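Local coordinates for PROTEIN (hypothetical protein EF0366) (Enterococcus faecalis, PDB 1VPY), which is of unknown function but belongs to the DUF72 family, folds as a TIM alpha/beta barrel and binds zinc ions in the crystal, at residues M13-L18 with H41-E46; V45-A50 with F71-K76; S175-D180 with L200-F205. One frame throughout, in Å; residues are numbered along the deposited sequence.

Contact 1 of 3, residues M13-L18 with H41-E46; sequences MIRLGL and HLPLVE. With ZN (zinc ion), chain E.
R15 lies against P43 and L44 where strands 13-18 and 44-47, neighbours in the eight-stranded parallel TIM barrel, come together. Its CB packs 3.8 Å from L44 CB. CG then moves on to the pyrrolidine ring, 4.0 Å from P43 CG, and the arginine chain and the proline ring run by one another with opposite headings. With CG anti to the carbonyl carbon (chi1 -69°) and the chain extended as far as NE, the arm is carried beyond the ring to the carbonyl of P43, whose O sits near the guanidinium plane at its edge, 3.9 Å from NE. The charged tip is held by others: NH1 forms a salt bridge with E250, and NH2 a weak hydrogen bond with N70 O. Further along, P43 CD rests 3.3 Å from L16 O, while L18 and L42 cross at about a right angle, CG of L18 being 4.2 Å from CD1 of L42. Y38 OH hydrogen-bonds both L18 N and L44 O, bridging the two strands. H41, just before the second strand, turns to a zinc ion that E37 also binds. The backbones join where E46 N donates to L18 O, 2.7 Å away and nearly straight at 173°.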
HETATM    1  N   MSE A  13      -6.546  -0.120  15.727  1.00 49.18           N
HETATM    2  CA  MSE A  13      -5.136  -0.477  15.524  1.00 49.62           C
HETATM    3  C   MSE A  13      -4.338   0.353  14.506  1.00 48.33           C
HETATM    4  O   MSE A  13      -4.772   0.539  13.371  1.00 48.21           O
HETATM    5  CB  MSE A  13      -5.031  -1.958  15.181  1.00 50.85           C
HETATM    6  CG  MSE A  13      -3.617  -2.491  15.232  1.00 56.49           C
HETATM    7 SE   MSE A  13      -2.932  -2.604  17.069  1.00 71.17          SE
HETATM    8  CE  MSE A  13      -2.074  -0.761  17.343  1.00 67.25           C
ATOM      9  N   ILE A  14      -3.165   0.834  14.926  1.00 46.91           N
ATOM     10  CA  ILE A  14      -2.209   1.507  14.031  1.00 45.62           C
ATOM     11  C   ILE A  14      -0.870   0.761  13.956  1.00 44.76           C
ATOM     12  O   ILE A  14      -0.128   0.692  14.937  1.00 44.81           O
ATOM     13  CB  ILE A  14      -1.915   2.972  14.459  1.00 45.69           C
ATOM     14  CG1 ILE A  14      -3.203   3.785  14.597  1.00 45.44           C
ATOM     15  CG2 ILE A  14      -0.951   3.643  13.465  1.00 45.56           C
ATOM     16  CD1 ILE A  14      -3.019   5.108  15.339  1.00 45.22           C
ATOM     17  N   ARG A  15      -0.559   0.226  12.780  1.00 43.79           N
ATOM     18  CA  ARG A  15       0.709  -0.465  12.547  1.00 42.80           C
ATOM     19  C   ARG A  15       1.631   0.362  11.655  1.00 42.42           C
ATOM     20  O   ARG A  15       1.206   0.881  10.615  1.00 42.21           O
ATOM     21  CB  ARG A  15       0.470  -1.820  11.890  1.00 42.62           C
ATOM     22  CG  ARG A  15      -0.203  -2.853  12.762  1.00 41.57           C
ATOM     23  CD  ARG A  15      -0.675  -3.985  11.884  1.00 41.07           C
ATOM     24  NE  ARG A  15      -0.890  -5.225  12.622  1.00 40.40           N
ATOM     25  CZ  ARG A  15      -2.076  -5.642  13.043  1.00 39.67           C
ATOM     26  NH1 ARG A  15      -3.157  -4.916  12.807  1.00 40.23           N
ATOM     27  NH2 ARG A  15      -2.181  -6.785  13.699  1.00 40.22           N
ATOM     28  N   LEU A  16       2.891   0.475  12.064  1.00 41.69           N
ATOM     29  CA  LEU A  16       3.897   1.185  11.278  1.00 41.23           C
ATOM     30  C   LEU A  16       4.855   0.212  10.611  1.00 40.87           C
ATOM     31  O   LEU A  16       5.309  -0.753  11.231  1.00 40.89           O
ATOM     32  CB  LEU A  16       4.672   2.175  12.150  1.00 41.08           C
ATOM     33  CG  LEU A  16       3.833   3.097  13.035  1.00 40.97           C
ATOM     34  CD1 LEU A  16       4.724   4.040  13.804  1.00 40.17           C
ATOM     35  CD2 LEU A  16       2.815   3.860  12.208  1.00 40.62           C
ATOM     36  N   GLY A  17       5.166   0.477   9.349  1.00 40.44           N
ATOM     37  CA  GLY A  17       6.031  -0.406   8.584  1.00 40.18           C
ATOM     38  C   GLY A  17       6.830   0.265   7.492  1.00 39.80           C
ATOM     39  O   GLY A  17       6.639   1.443   7.205  1.00 40.00           O
ATOM     40  N   LEU A  18       7.726  -0.507   6.884  1.00 39.57           N
ATOM     41  CA  LEU A  18       8.593  -0.023   5.813  1.00 39.32           C
ATOM     42  C   LEU A  18       8.491  -0.914   4.586  1.00 39.39           C
ATOM     43  O   LEU A  18       7.810  -1.938   4.594  1.00 39.29           O
ATOM     44  CB  LEU A  18      10.061  -0.001   6.261  1.00 38.97           C
ATOM     45  CG  LEU A  18      10.460   0.544   7.625  1.00 38.28           C
ATOM     46  CD1 LEU A  18      11.914   0.233   7.898  1.00 37.33           C
ATOM     47  CD2 LEU A  18      10.203   2.032   7.693  1.00 37.97           C
ATOM     48  N   HIS A  41      11.055  -5.845  15.608  1.00 43.86           N
ATOM     49  CA  HIS A  41      10.736  -4.463  15.993  1.00 43.92           C
ATOM     50  C   HIS A  41       9.412  -3.958  15.426  1.00 43.25           C
ATOM     51  O   HIS A  41       8.759  -3.130  16.048  1.00 43.28           O
ATOM     52  CB  HIS A  41      11.843  -3.453  15.619  1.00 44.30           C
ATOM     53  CG  HIS A  41      13.130  -4.071  15.170  1.00 45.53           C
ATOM     54  ND1 HIS A  41      14.016  -4.670  16.041  1.00 46.98           N
ATOM     55  CD2 HIS A  41      13.696  -4.150  13.941  1.00 46.21           C
ATOM     56  CE1 HIS A  41      15.062  -5.110  15.364  1.00 47.22           C
ATOM     57  NE2 HIS A  41      14.895  -4.804  14.088  1.00 46.70           N
ATOM     58  N   LEU A  42       9.027  -4.423  14.243  1.00 42.57           N
ATOM     59  CA  LEU A  42       7.847  -3.852  13.584  1.00 42.05           C
ATOM     60  C   LEU A  42       6.704  -4.843  13.320  1.00 41.57           C
ATOM     61  O   LEU A  42       6.949  -6.029  13.087  1.00 41.44           O
ATOM     62  CB  LEU A  42       8.243  -3.074  12.319  1.00 41.86           C
ATOM     63  CG  LEU A  42       8.987  -1.757  12.587  1.00 41.73           C
ATOM     64  CD1 LEU A  42       9.517  -1.132  11.306  1.00 41.64           C
ATOM     65  CD2 LEU A  42       8.116  -0.754  13.336  1.00 41.62           C
ATOM     66  N   PRO A  43       5.446  -4.356  13.391  1.00 41.07           N
ATOM     67  CA  PRO A  43       4.261  -5.191  13.182  1.00 40.52           C
ATOM     68  C   PRO A  43       3.762  -5.225  11.731  1.00 39.99           C
ATOM     69  O   PRO A  43       2.793  -5.923  11.427  1.00 40.09           O
ATOM     70  CB  PRO A  43       3.221  -4.501  14.055  1.00 40.66           C
ATOM     71  CG  PRO A  43       3.587  -3.037  13.971  1.00 40.85           C
ATOM     72  CD  PRO A  43       5.075  -2.962  13.709  1.00 41.04           C
ATOM     73  N   LEU A  44       4.412  -4.481  10.848  1.00 39.01           N
ATOM     74  CA  LEU A  44       3.942  -4.374   9.487  1.00 38.55           C
ATOM     75  C   LEU A  44       5.108  -4.180   8.544  1.00 38.62           C
ATOM     76  O   LEU A  44       6.061  -3.472   8.861  1.00 38.41           O
ATOM     77  CB  LEU A  44       2.967  -3.201   9.377  1.00 38.52           C
ATOM     78  CG  LEU A  44       2.274  -2.863   8.059  1.00 38.13           C
ATOM     79  CD1 LEU A  44       1.301  -3.965   7.638  1.00 37.68           C
ATOM     80  CD2 LEU A  44       1.561  -1.540   8.212  1.00 38.02           C
ATOM     81  N   VAL A  45       5.037  -4.833   7.392  1.00 38.82           N
ATOM     82  CA  VAL A  45       6.009  -4.627   6.339  1.00 39.49           C
ATOM     83  C   VAL A  45       5.291  -4.537   4.998  1.00 40.15           C
ATOM     84  O   VAL A  45       4.239  -5.140   4.811  1.00 40.01           O
ATOM     85  CB  VAL A  45       7.071  -5.747   6.310  1.00 39.22           C
ATOM     86  CG1 VAL A  45       6.548  -6.981   5.603  1.00 39.32           C
ATOM     87  CG2 VAL A  45       8.358  -5.259   5.652  1.00 39.34           C
ATOM     88  N   GLU A  46       5.847  -3.758   4.081  1.00 41.23           N
ATOM     89  CA  GLU A  46       5.425  -3.836   2.697  1.00 42.46           C
ATOM     90  C   GLU A  46       6.510  -4.527   1.907  1.00 43.55           C
ATOM     91  O   GLU A  46       7.672  -4.128   1.951  1.00 43.56           O
ATOM     92  CB  GLU A  46       5.151  -2.467   2.098  1.00 42.24           C
ATOM     93  CG  GLU A  46       4.710  -2.546   0.641  1.00 42.21           C
ATOM     94  CD  GLU A  46       4.552  -1.189   0.008  1.00 41.64           C
ATOM     95  OE1 GLU A  46       3.917  -0.312   0.619  1.00 41.99           O
ATOM     96  OE2 GLU A  46       5.064  -0.992  -1.106  1.00 42.00           O
TER
HETATM   97 ZN    ZN E 281      17.366  -4.399  13.897  0.50 69.23          ZN

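Contact 2 of 3, residues V45-A50 with F71-K76; sequences VEMDTA and FRFVMK
V45 and M47 bind the backbone of 72-76 as the barrel's second and third strands lie side by side in parallel. Four hydrogen bonds alternate in direction: V45 N to R72 O, V74 N to V45 O (2.8 Å), M47 N to V74 O (3.0 Å) and K76 N to M47 O. Past the last, a water donates to M47 O and K76 O and accepts from A50 N, tying the turn to the neighbouring strand.

Aromatic packing fills the face turned to helices 35-41 and 57-65. CZ of F71 touches V45 CB at 3.5 Å, with the valine at the ring's edge, and CE2 of F71 lies over the centre of the F73 ring. In M47, a selenomethionine, chi1 (-65°) and an extended chi2 (-169°) bring SE to the edge of F73, 3.9 Å from CE2, a Met-aromatic contact; the bend at chi3 turns only the methyl.

The aliphatic part of K76 crosses D48, CD being 3.5 Å from OD1, while NZ goes on to Q120 and a cation-pi contact with Y51. The chemistry is thus divided: the methionine side chain and rings outside, polar groups at the barrel end where TIM-barrel enzymes keep their active sites.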
ATOM      1  N   VAL A  45       5.037  -4.833   7.392  1.00 38.82           N
ATOM      2  CA  VAL A  45       6.009  -4.627   6.339  1.00 39.49           C
ATOM      3  C   VAL A  45       5.291  -4.537   4.998  1.00 40.15           C
ATOM      4  O   VAL A  45       4.239  -5.140   4.811  1.00 40.01           O
ATOM      5  CB  VAL A  45       7.071  -5.747   6.310  1.00 39.22           C
ATOM      6  CG1 VAL A  45       6.548  -6.981   5.603  1.00 39.32           C
ATOM      7  CG2 VAL A  45       8.358  -5.259   5.652  1.00 39.34           C
ATOM      8  N   GLU A  46       5.847  -3.758   4.081  1.00 41.23           N
ATOM      9  CA  GLU A  46       5.425  -3.836   2.697  1.00 42.46           C
ATOM     10  C   GLU A  46       6.510  -4.527   1.907  1.00 43.55           C
ATOM     11  O   GLU A  46       7.672  -4.128   1.951  1.00 43.56           O
ATOM     12  CB  GLU A  46       5.151  -2.467   2.098  1.00 42.24           C
ATOM     13  CG  GLU A  46       4.710  -2.546   0.641  1.00 42.21           C
ATOM     14  CD  GLU A  46       4.552  -1.189   0.008  1.00 41.64           C
ATOM     15  OE1 GLU A  46       3.917  -0.312   0.619  1.00 41.99           O
ATOM     16  OE2 GLU A  46       5.064  -0.992  -1.106  1.00 42.00           O
HETATM   17  N   MSE A  47       6.125  -5.574   1.191  1.00 44.80           N
HETATM   18  CA  MSE A  47       7.059  -6.286   0.348  1.00 46.62           C
HETATM   19  C   MSE A  47       6.734  -6.033  -1.106  1.00 45.57           C
HETATM   20  O   MSE A  47       5.612  -6.282  -1.556  1.00 45.36           O
HETATM   21  CB  MSE A  47       7.040  -7.765   0.674  1.00 46.12           C
HETATM   22  CG  MSE A  47       7.527  -8.042   2.077  1.00 48.03           C
HETATM   23 SE   MSE A  47       7.824  -9.934   2.390  1.00 53.10          SE
HETATM   24  CE  MSE A  47       9.406 -10.259   1.185  1.00 51.89           C
ATOM     25  N   ASP A  48       7.732  -5.518  -1.821  1.00 45.20           N
ATOM     26  CA  ASP A  48       7.596  -5.157  -3.222  1.00 44.83           C
ATOM     27  C   ASP A  48       8.123  -6.239  -4.154  1.00 44.38           C
ATOM     28  O   ASP A  48       7.933  -6.172  -5.358  1.00 44.03           O
ATOM     29  CB  ASP A  48       8.321  -3.842  -3.475  1.00 44.98           C
ATOM     30  CG  ASP A  48       7.614  -2.657  -2.842  1.00 46.19           C
ATOM     31  OD1 ASP A  48       6.511  -2.827  -2.279  1.00 47.00           O
ATOM     32  OD2 ASP A  48       8.166  -1.543  -2.910  1.00 48.71           O
ATOM     33  N   THR A  49       8.766  -7.243  -3.569  1.00 44.15           N
ATOM     34  CA  THR A  49       9.423  -8.327  -4.298  1.00 43.88           C
ATOM     35  C   THR A  49       8.583  -8.971  -5.416  1.00 43.64           C
ATOM     36  O   THR A  49       9.107  -9.262  -6.488  1.00 43.46           O
ATOM     37  CB  THR A  49       9.960  -9.392  -3.297  1.00 43.84           C
ATOM     38  OG1 THR A  49      10.430 -10.541  -4.002  1.00 43.89           O
ATOM     39  CG2 THR A  49       8.881  -9.812  -2.328  1.00 44.25           C
ATOM     40  N   ALA A  50       7.288  -9.168  -5.169  1.00 43.57           N
ATOM     41  CA  ALA A  50       6.397  -9.840  -6.124  1.00 43.55           C
ATOM     42  C   ALA A  50       5.923  -8.929  -7.259  1.00 43.69           C
ATOM     43  O   ALA A  50       5.336  -9.392  -8.237  1.00 43.70           O
ATOM     44  CB  ALA A  50       5.207 -10.469  -5.406  1.00 43.29           C
ATOM     45  N   PHE A  71       1.789 -10.450  12.906  1.00 36.93           N
ATOM     46  CA  PHE A  71       2.507  -9.536  12.047  1.00 36.71           C
ATOM     47  C   PHE A  71       1.694  -9.422  10.761  1.00 36.78           C
ATOM     48  O   PHE A  71       1.039 -10.379  10.352  1.00 36.99           O
ATOM     49  CB  PHE A  71       3.886 -10.136  11.763  1.00 36.73           C
ATOM     50  CG  PHE A  71       4.720  -9.344  10.798  1.00 35.95           C
ATOM     51  CD1 PHE A  71       5.582  -8.357  11.257  1.00 35.33           C
ATOM     52  CD2 PHE A  71       4.663  -9.604   9.431  1.00 36.13           C
ATOM     53  CE1 PHE A  71       6.361  -7.618  10.359  1.00 36.07           C
ATOM     54  CE2 PHE A  71       5.436  -8.869   8.527  1.00 35.72           C
ATOM     55  CZ  PHE A  71       6.286  -7.877   8.996  1.00 35.83           C
ATOM     56  N   ARG A  72       1.709  -8.260  10.123  1.00 36.81           N
ATOM     57  CA  ARG A  72       0.950  -8.106   8.885  1.00 36.85           C
ATOM     58  C   ARG A  72       1.818  -7.758   7.691  1.00 37.03           C
ATOM     59  O   ARG A  72       2.854  -7.108   7.831  1.00 36.99           O
ATOM     60  CB  ARG A  72      -0.191  -7.100   9.049  1.00 36.81           C
ATOM     61  CG  ARG A  72      -1.212  -7.497  10.120  1.00 37.36           C
ATOM     62  CD  ARG A  72      -2.043  -8.723   9.744  1.00 37.20           C
ATOM     63  NE  ARG A  72      -2.947  -9.082  10.832  1.00 36.96           N
ATOM     64  CZ  ARG A  72      -2.789 -10.129  11.637  1.00 36.58           C
ATOM     65  NH1 ARG A  72      -1.768 -10.960  11.479  1.00 36.65           N
ATOM     66  NH2 ARG A  72      -3.665 -10.353  12.601  1.00 36.95           N
ATOM     67  N   PHE A  73       1.373  -8.210   6.519  1.00 37.16           N
ATOM     68  CA  PHE A  73       2.065  -7.972   5.264  1.00 37.12           C
ATOM     69  C   PHE A  73       1.193  -7.137   4.357  1.00 37.48           C
ATOM     70  O   PHE A  73       0.012  -7.434   4.182  1.00 37.65           O
ATOM     71  CB  PHE A  73       2.320  -9.289   4.533  1.00 36.70           C
ATOM     72  CG  PHE A  73       3.323 -10.186   5.190  1.00 36.37           C
ATOM     73  CD1 PHE A  73       2.935 -11.071   6.192  1.00 36.32           C
ATOM     74  CD2 PHE A  73       4.650 -10.185   4.773  1.00 35.17           C
ATOM     75  CE1 PHE A  73       3.858 -11.922   6.783  1.00 35.85           C
ATOM     76  CE2 PHE A  73       5.577 -11.033   5.351  1.00 34.31           C
ATOM     77  CZ  PHE A  73       5.183 -11.902   6.363  1.00 35.73           C
ATOM     78  N   VAL A  74       1.776  -6.098   3.775  1.00 38.01           N
ATOM     79  CA  VAL A  74       1.169  -5.438   2.637  1.00 38.47           C
ATOM     80  C   VAL A  74       1.919  -5.974   1.432  1.00 39.26           C
ATOM     81  O   VAL A  74       3.112  -5.711   1.255  1.00 39.38           O
ATOM     82  CB  VAL A  74       1.279  -3.906   2.697  1.00 38.44           C
ATOM     83  CG1 VAL A  74       0.781  -3.287   1.390  1.00 38.24           C
ATOM     84  CG2 VAL A  74       0.492  -3.358   3.885  1.00 38.74           C
HETATM   85  N   MSE A  75       1.213  -6.748   0.619  1.00 39.72           N
HETATM   86  CA  MSE A  75       1.809  -7.401  -0.514  1.00 40.26           C
HETATM   87  C   MSE A  75       1.519  -6.616  -1.785  1.00 39.57           C
HETATM   88  O   MSE A  75       0.374  -6.507  -2.203  1.00 39.40           O
HETATM   89  CB  MSE A  75       1.259  -8.823  -0.615  1.00 41.16           C
HETATM   90  CG  MSE A  75       2.064  -9.735  -1.512  1.00 44.88           C
HETATM   91 SE   MSE A  75       3.931  -9.931  -0.903  1.00 55.24          SE
HETATM   92  CE  MSE A  75       3.598 -10.329   1.088  1.00 52.05           C
ATOM     93  N   LYS A  76       2.557  -6.054  -2.394  1.00 39.13           N
ATOM     94  CA  LYS A  76       2.380  -5.346  -3.650  1.00 38.83           C
ATOM     95  C   LYS A  76       2.177  -6.355  -4.782  1.00 38.75           C
ATOM     96  O   LYS A  76       2.993  -7.256  -4.962  1.00 39.33           O
ATOM     97  CB  LYS A  76       3.572  -4.436  -3.930  1.00 38.80           C
ATOM     98  CG  LYS A  76       3.293  -3.392  -5.005  1.00 38.23           C
ATOM     99  CD  LYS A  76       4.376  -2.336  -5.066  1.00 36.17           C
ATOM    100  CE  LYS A  76       4.004  -1.299  -6.111  1.00 35.57           C
ATOM    101  NZ  LYS A  76       5.146  -0.453  -6.497  1.00 34.86           N
TER
HETATM  102  O   HOH W   1       5.044  -8.158  -3.455  1.00 27.96           O

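Contact 3 of 3, residues S175-D180 with L200-F205; sequences SLVIVD and LVLFRF
I178 and F203 lie side by side and point the same way, paired across the sixth and seventh strands of the barrel; the axes of 178-180 and 201-205 differ by 13°. Both branches of the isoleucine come to the same side of the ring: CG2 stands close to CE1 (3.6 Å), and CD1 sits over the face, offset toward the rim, in a CH-pi contact 4.0 Å from the centroid. CD1 also reaches V201 CG1. Helix 231-245 covers this side through M244 and V241. Two residues on, D180 CB approaches F205 CD1 obliquely at 3.6 Å, and the carboxylate continues to R208 and Y229.

V177 and L202 again run alongside each other, CG2 against CD2, while CG1 of V177 crosses the aliphatic part of R204 at 3.9 Å from CG. R204 then bends at chi3 (87°) and carries its guanidinium to E150 and E46.

Backbone bonds from I178 N to L202 O, R204 N to I178 O and D180 N to R204 O join the C-terminal halves. Toward the N-terminal ends the strand 175-180 is interrupted, and chi1 of 180° swings the S175 hydroxyl toward L200 O, to which it donates (2.6 Å) from above the carbonyl plane. A water donates to S175 OG and L176 O and accepts from L202 N. A hydroxyl and a water therefore replace strand pairing at the start, while the far end delivers a positively charged arm to two acids.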
ATOM      1  N   SER A 175      -9.780  -0.175  -0.238  1.00 37.76           N
ATOM      2  CA  SER A 175      -9.147   0.724   0.716  1.00 37.12           C
ATOM      3  C   SER A 175      -8.280   1.727  -0.058  1.00 36.81           C
ATOM      4  O   SER A 175      -7.163   1.401  -0.471  1.00 36.86           O
ATOM      5  CB  SER A 175      -8.323  -0.065   1.731  1.00 36.91           C
ATOM      6  OG  SER A 175      -7.704   0.815   2.649  1.00 36.80           O
ATOM      7  N   LEU A 176      -8.800   2.933  -0.286  1.00 36.29           N
ATOM      8  CA  LEU A 176      -8.070   3.906  -1.110  1.00 36.20           C
ATOM      9  C   LEU A 176      -6.876   4.449  -0.343  1.00 35.92           C
ATOM     10  O   LEU A 176      -7.027   5.050   0.725  1.00 35.94           O
ATOM     11  CB  LEU A 176      -8.967   5.044  -1.586  1.00 36.02           C
ATOM     12  CG  LEU A 176      -8.289   6.114  -2.451  1.00 36.47           C
ATOM     13  CD1 LEU A 176      -7.921   5.583  -3.842  1.00 36.65           C
ATOM     14  CD2 LEU A 176      -9.179   7.345  -2.577  1.00 35.94           C
ATOM     15  N   VAL A 177      -5.691   4.228  -0.898  1.00 35.43           N
ATOM     16  CA  VAL A 177      -4.452   4.555  -0.210  1.00 35.17           C
ATOM     17  C   VAL A 177      -4.267   6.063  -0.049  1.00 35.29           C
ATOM     18  O   VAL A 177      -4.278   6.813  -1.037  1.00 35.48           O
ATOM     19  CB  VAL A 177      -3.238   3.901  -0.900  1.00 35.02           C
ATOM     20  CG1 VAL A 177      -1.938   4.476  -0.369  1.00 34.92           C
ATOM     21  CG2 VAL A 177      -3.276   2.364  -0.706  1.00 34.61           C
ATOM     22  N   ILE A 178      -4.134   6.508   1.200  1.00 35.09           N
ATOM     23  CA  ILE A 178      -3.871   7.916   1.468  1.00 35.13           C
ATOM     24  C   ILE A 178      -2.381   8.174   1.283  1.00 35.15           C
ATOM     25  O   ILE A 178      -1.552   7.526   1.937  1.00 34.87           O
ATOM     26  CB  ILE A 178      -4.318   8.343   2.877  1.00 35.32           C
ATOM     27  CG1 ILE A 178      -5.779   7.934   3.111  1.00 34.61           C
ATOM     28  CG2 ILE A 178      -4.133   9.854   3.033  1.00 35.46           C
ATOM     29  CD1 ILE A 178      -6.211   7.968   4.530  1.00 33.19           C
ATOM     30  N   VAL A 179      -2.046   9.103   0.382  1.00 34.80           N
ATOM     31  CA  VAL A 179      -0.649   9.298  -0.008  1.00 34.67           C
ATOM     32  C   VAL A 179      -0.046  10.671   0.289  1.00 34.71           C
ATOM     33  O   VAL A 179      -0.639  11.708  -0.006  1.00 34.82           O
ATOM     34  CB  VAL A 179      -0.402   8.962  -1.496  1.00 34.79           C
ATOM     35  CG1 VAL A 179      -0.615   7.486  -1.740  1.00 34.18           C
ATOM     36  CG2 VAL A 179      -1.280   9.830  -2.425  1.00 34.41           C
ATOM     37  N   ASP A 180       1.144  10.651   0.881  1.00 34.64           N
ATOM     38  CA  ASP A 180       1.994  11.829   0.937  1.00 34.32           C
ATOM     39  C   ASP A 180       3.104  11.598  -0.068  1.00 34.13           C
ATOM     40  O   ASP A 180       3.825  10.605   0.020  1.00 33.98           O
ATOM     41  CB  ASP A 180       2.571  12.043   2.335  1.00 34.19           C
ATOM     42  CG  ASP A 180       3.259  13.380   2.469  1.00 34.96           C
ATOM     43  OD1 ASP A 180       2.582  14.419   2.282  1.00 35.31           O
ATOM     44  OD2 ASP A 180       4.480  13.401   2.735  1.00 35.26           O
ATOM     45  N   LEU A 200      -9.991  -1.169   7.124  1.00 39.35           N
ATOM     46  CA  LEU A 200      -8.560  -0.940   6.986  1.00 39.34           C
ATOM     47  C   LEU A 200      -8.252   0.276   6.117  1.00 39.22           C
ATOM     48  O   LEU A 200      -8.759   0.410   5.001  1.00 38.96           O
ATOM     49  CB  LEU A 200      -7.839  -2.186   6.447  1.00 39.51           C
ATOM     50  CG  LEU A 200      -7.962  -2.637   4.991  1.00 39.89           C
ATOM     51  CD1 LEU A 200      -6.762  -3.493   4.650  1.00 39.49           C
ATOM     52  CD2 LEU A 200      -9.265  -3.398   4.722  1.00 40.52           C
ATOM     53  N   VAL A 201      -7.431   1.163   6.667  1.00 39.06           N
ATOM     54  CA  VAL A 201      -6.901   2.305   5.945  1.00 38.87           C
ATOM     55  C   VAL A 201      -5.405   2.115   5.807  1.00 38.77           C
ATOM     56  O   VAL A 201      -4.727   1.723   6.767  1.00 39.23           O
ATOM     57  CB  VAL A 201      -7.198   3.624   6.690  1.00 38.88           C
ATOM     58  CG1 VAL A 201      -6.359   4.775   6.153  1.00 38.40           C
ATOM     59  CG2 VAL A 201      -8.654   3.957   6.567  1.00 39.39           C
ATOM     60  N   LEU A 202      -4.890   2.375   4.610  1.00 38.36           N
ATOM     61  CA  LEU A 202      -3.457   2.345   4.382  1.00 37.80           C
ATOM     62  C   LEU A 202      -2.947   3.718   3.964  1.00 37.98           C
ATOM     63  O   LEU A 202      -3.458   4.329   3.009  1.00 37.97           O
ATOM     64  CB  LEU A 202      -3.078   1.276   3.345  1.00 37.74           C
ATOM     65  CG  LEU A 202      -1.587   1.077   3.032  1.00 37.02           C
ATOM     66  CD1 LEU A 202      -0.811   0.559   4.242  1.00 35.86           C
ATOM     67  CD2 LEU A 202      -1.406   0.156   1.852  1.00 36.85           C
ATOM     68  N   PHE A 203      -1.943   4.182   4.708  1.00 37.78           N
ATOM     69  CA  PHE A 203      -1.157   5.367   4.381  1.00 37.48           C
ATOM     70  C   PHE A 203       0.132   4.921   3.736  1.00 37.39           C
ATOM     71  O   PHE A 203       0.700   3.904   4.134  1.00 37.65           O
ATOM     72  CB  PHE A 203      -0.765   6.105   5.660  1.00 37.74           C
ATOM     73  CG  PHE A 203      -1.853   6.957   6.238  1.00 37.74           C
ATOM     74  CD1 PHE A 203      -2.022   8.273   5.804  1.00 37.78           C
ATOM     75  CD2 PHE A 203      -2.690   6.457   7.228  1.00 36.46           C
ATOM     76  CE1 PHE A 203      -3.017   9.071   6.338  1.00 37.80           C
ATOM     77  CE2 PHE A 203      -3.687   7.247   7.771  1.00 37.35           C
ATOM     78  CZ  PHE A 203      -3.851   8.559   7.330  1.00 37.72           C
ATOM     79  N   ARG A 204       0.615   5.686   2.765  1.00 37.13           N
ATOM     80  CA  ARG A 204       1.966   5.490   2.247  1.00 36.70           C
ATOM     81  C   ARG A 204       2.637   6.840   2.073  1.00 36.57           C
ATOM     82  O   ARG A 204       2.133   7.719   1.353  1.00 36.57           O
ATOM     83  CB  ARG A 204       1.959   4.724   0.921  1.00 36.93           C
ATOM     84  CG  ARG A 204       1.540   3.257   1.038  1.00 37.36           C
ATOM     85  CD  ARG A 204       1.646   2.554  -0.306  1.00 36.51           C
ATOM     86  NE  ARG A 204       2.982   2.025  -0.544  1.00 35.07           N
ATOM     87  CZ  ARG A 204       3.615   2.048  -1.714  1.00 34.69           C
ATOM     88  NH1 ARG A 204       3.059   2.602  -2.788  1.00 34.77           N
ATOM     89  NH2 ARG A 204       4.823   1.526  -1.803  1.00 34.06           N
ATOM     90  N   PHE A 205       3.773   7.006   2.748  1.00 35.86           N
ATOM     91  CA  PHE A 205       4.517   8.243   2.684  1.00 35.05           C
ATOM     92  C   PHE A 205       5.727   8.033   1.800  1.00 35.07           C
ATOM     93  O   PHE A 205       6.612   7.228   2.109  1.00 35.38           O
ATOM     94  CB  PHE A 205       4.934   8.705   4.079  1.00 34.85           C
ATOM     95  CG  PHE A 205       3.802   8.773   5.073  1.00 34.33           C
ATOM     96  CD1 PHE A 205       2.559   9.288   4.713  1.00 34.25           C
ATOM     97  CD2 PHE A 205       3.989   8.336   6.381  1.00 33.67           C
ATOM     98  CE1 PHE A 205       1.511   9.349   5.636  1.00 33.98           C
ATOM     99  CE2 PHE A 205       2.958   8.400   7.311  1.00 33.33           C
ATOM    100  CZ  PHE A 205       1.716   8.903   6.941  1.00 33.86           C
TER
HETATM  101  O   HOH W   2      -6.512   3.271   2.700  1.00 33.86           O

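Contacts 1 and 2 are consecutive joints of one barrel wall, sharing V45 and E46 on strand 44-47, their centres about 10 Å apart. P43 O and R72 N, 2.9 Å apart, probably form a hydrogen bond that leads from one to the other. Contact 3 lies across the barrel, its centre about 13 Å from that of contact 1 and 14 Å from that of contact 2. The interior closes the gap: V74 CG1 meets L202 CD2 at 4.1 Å, and E46 OE2 forms a salt bridge with R204 NH2 at 2.6 Å. This pair lies inside the barrel, but no active site is identified here, and the zinc at H41 lies outside the barrel core.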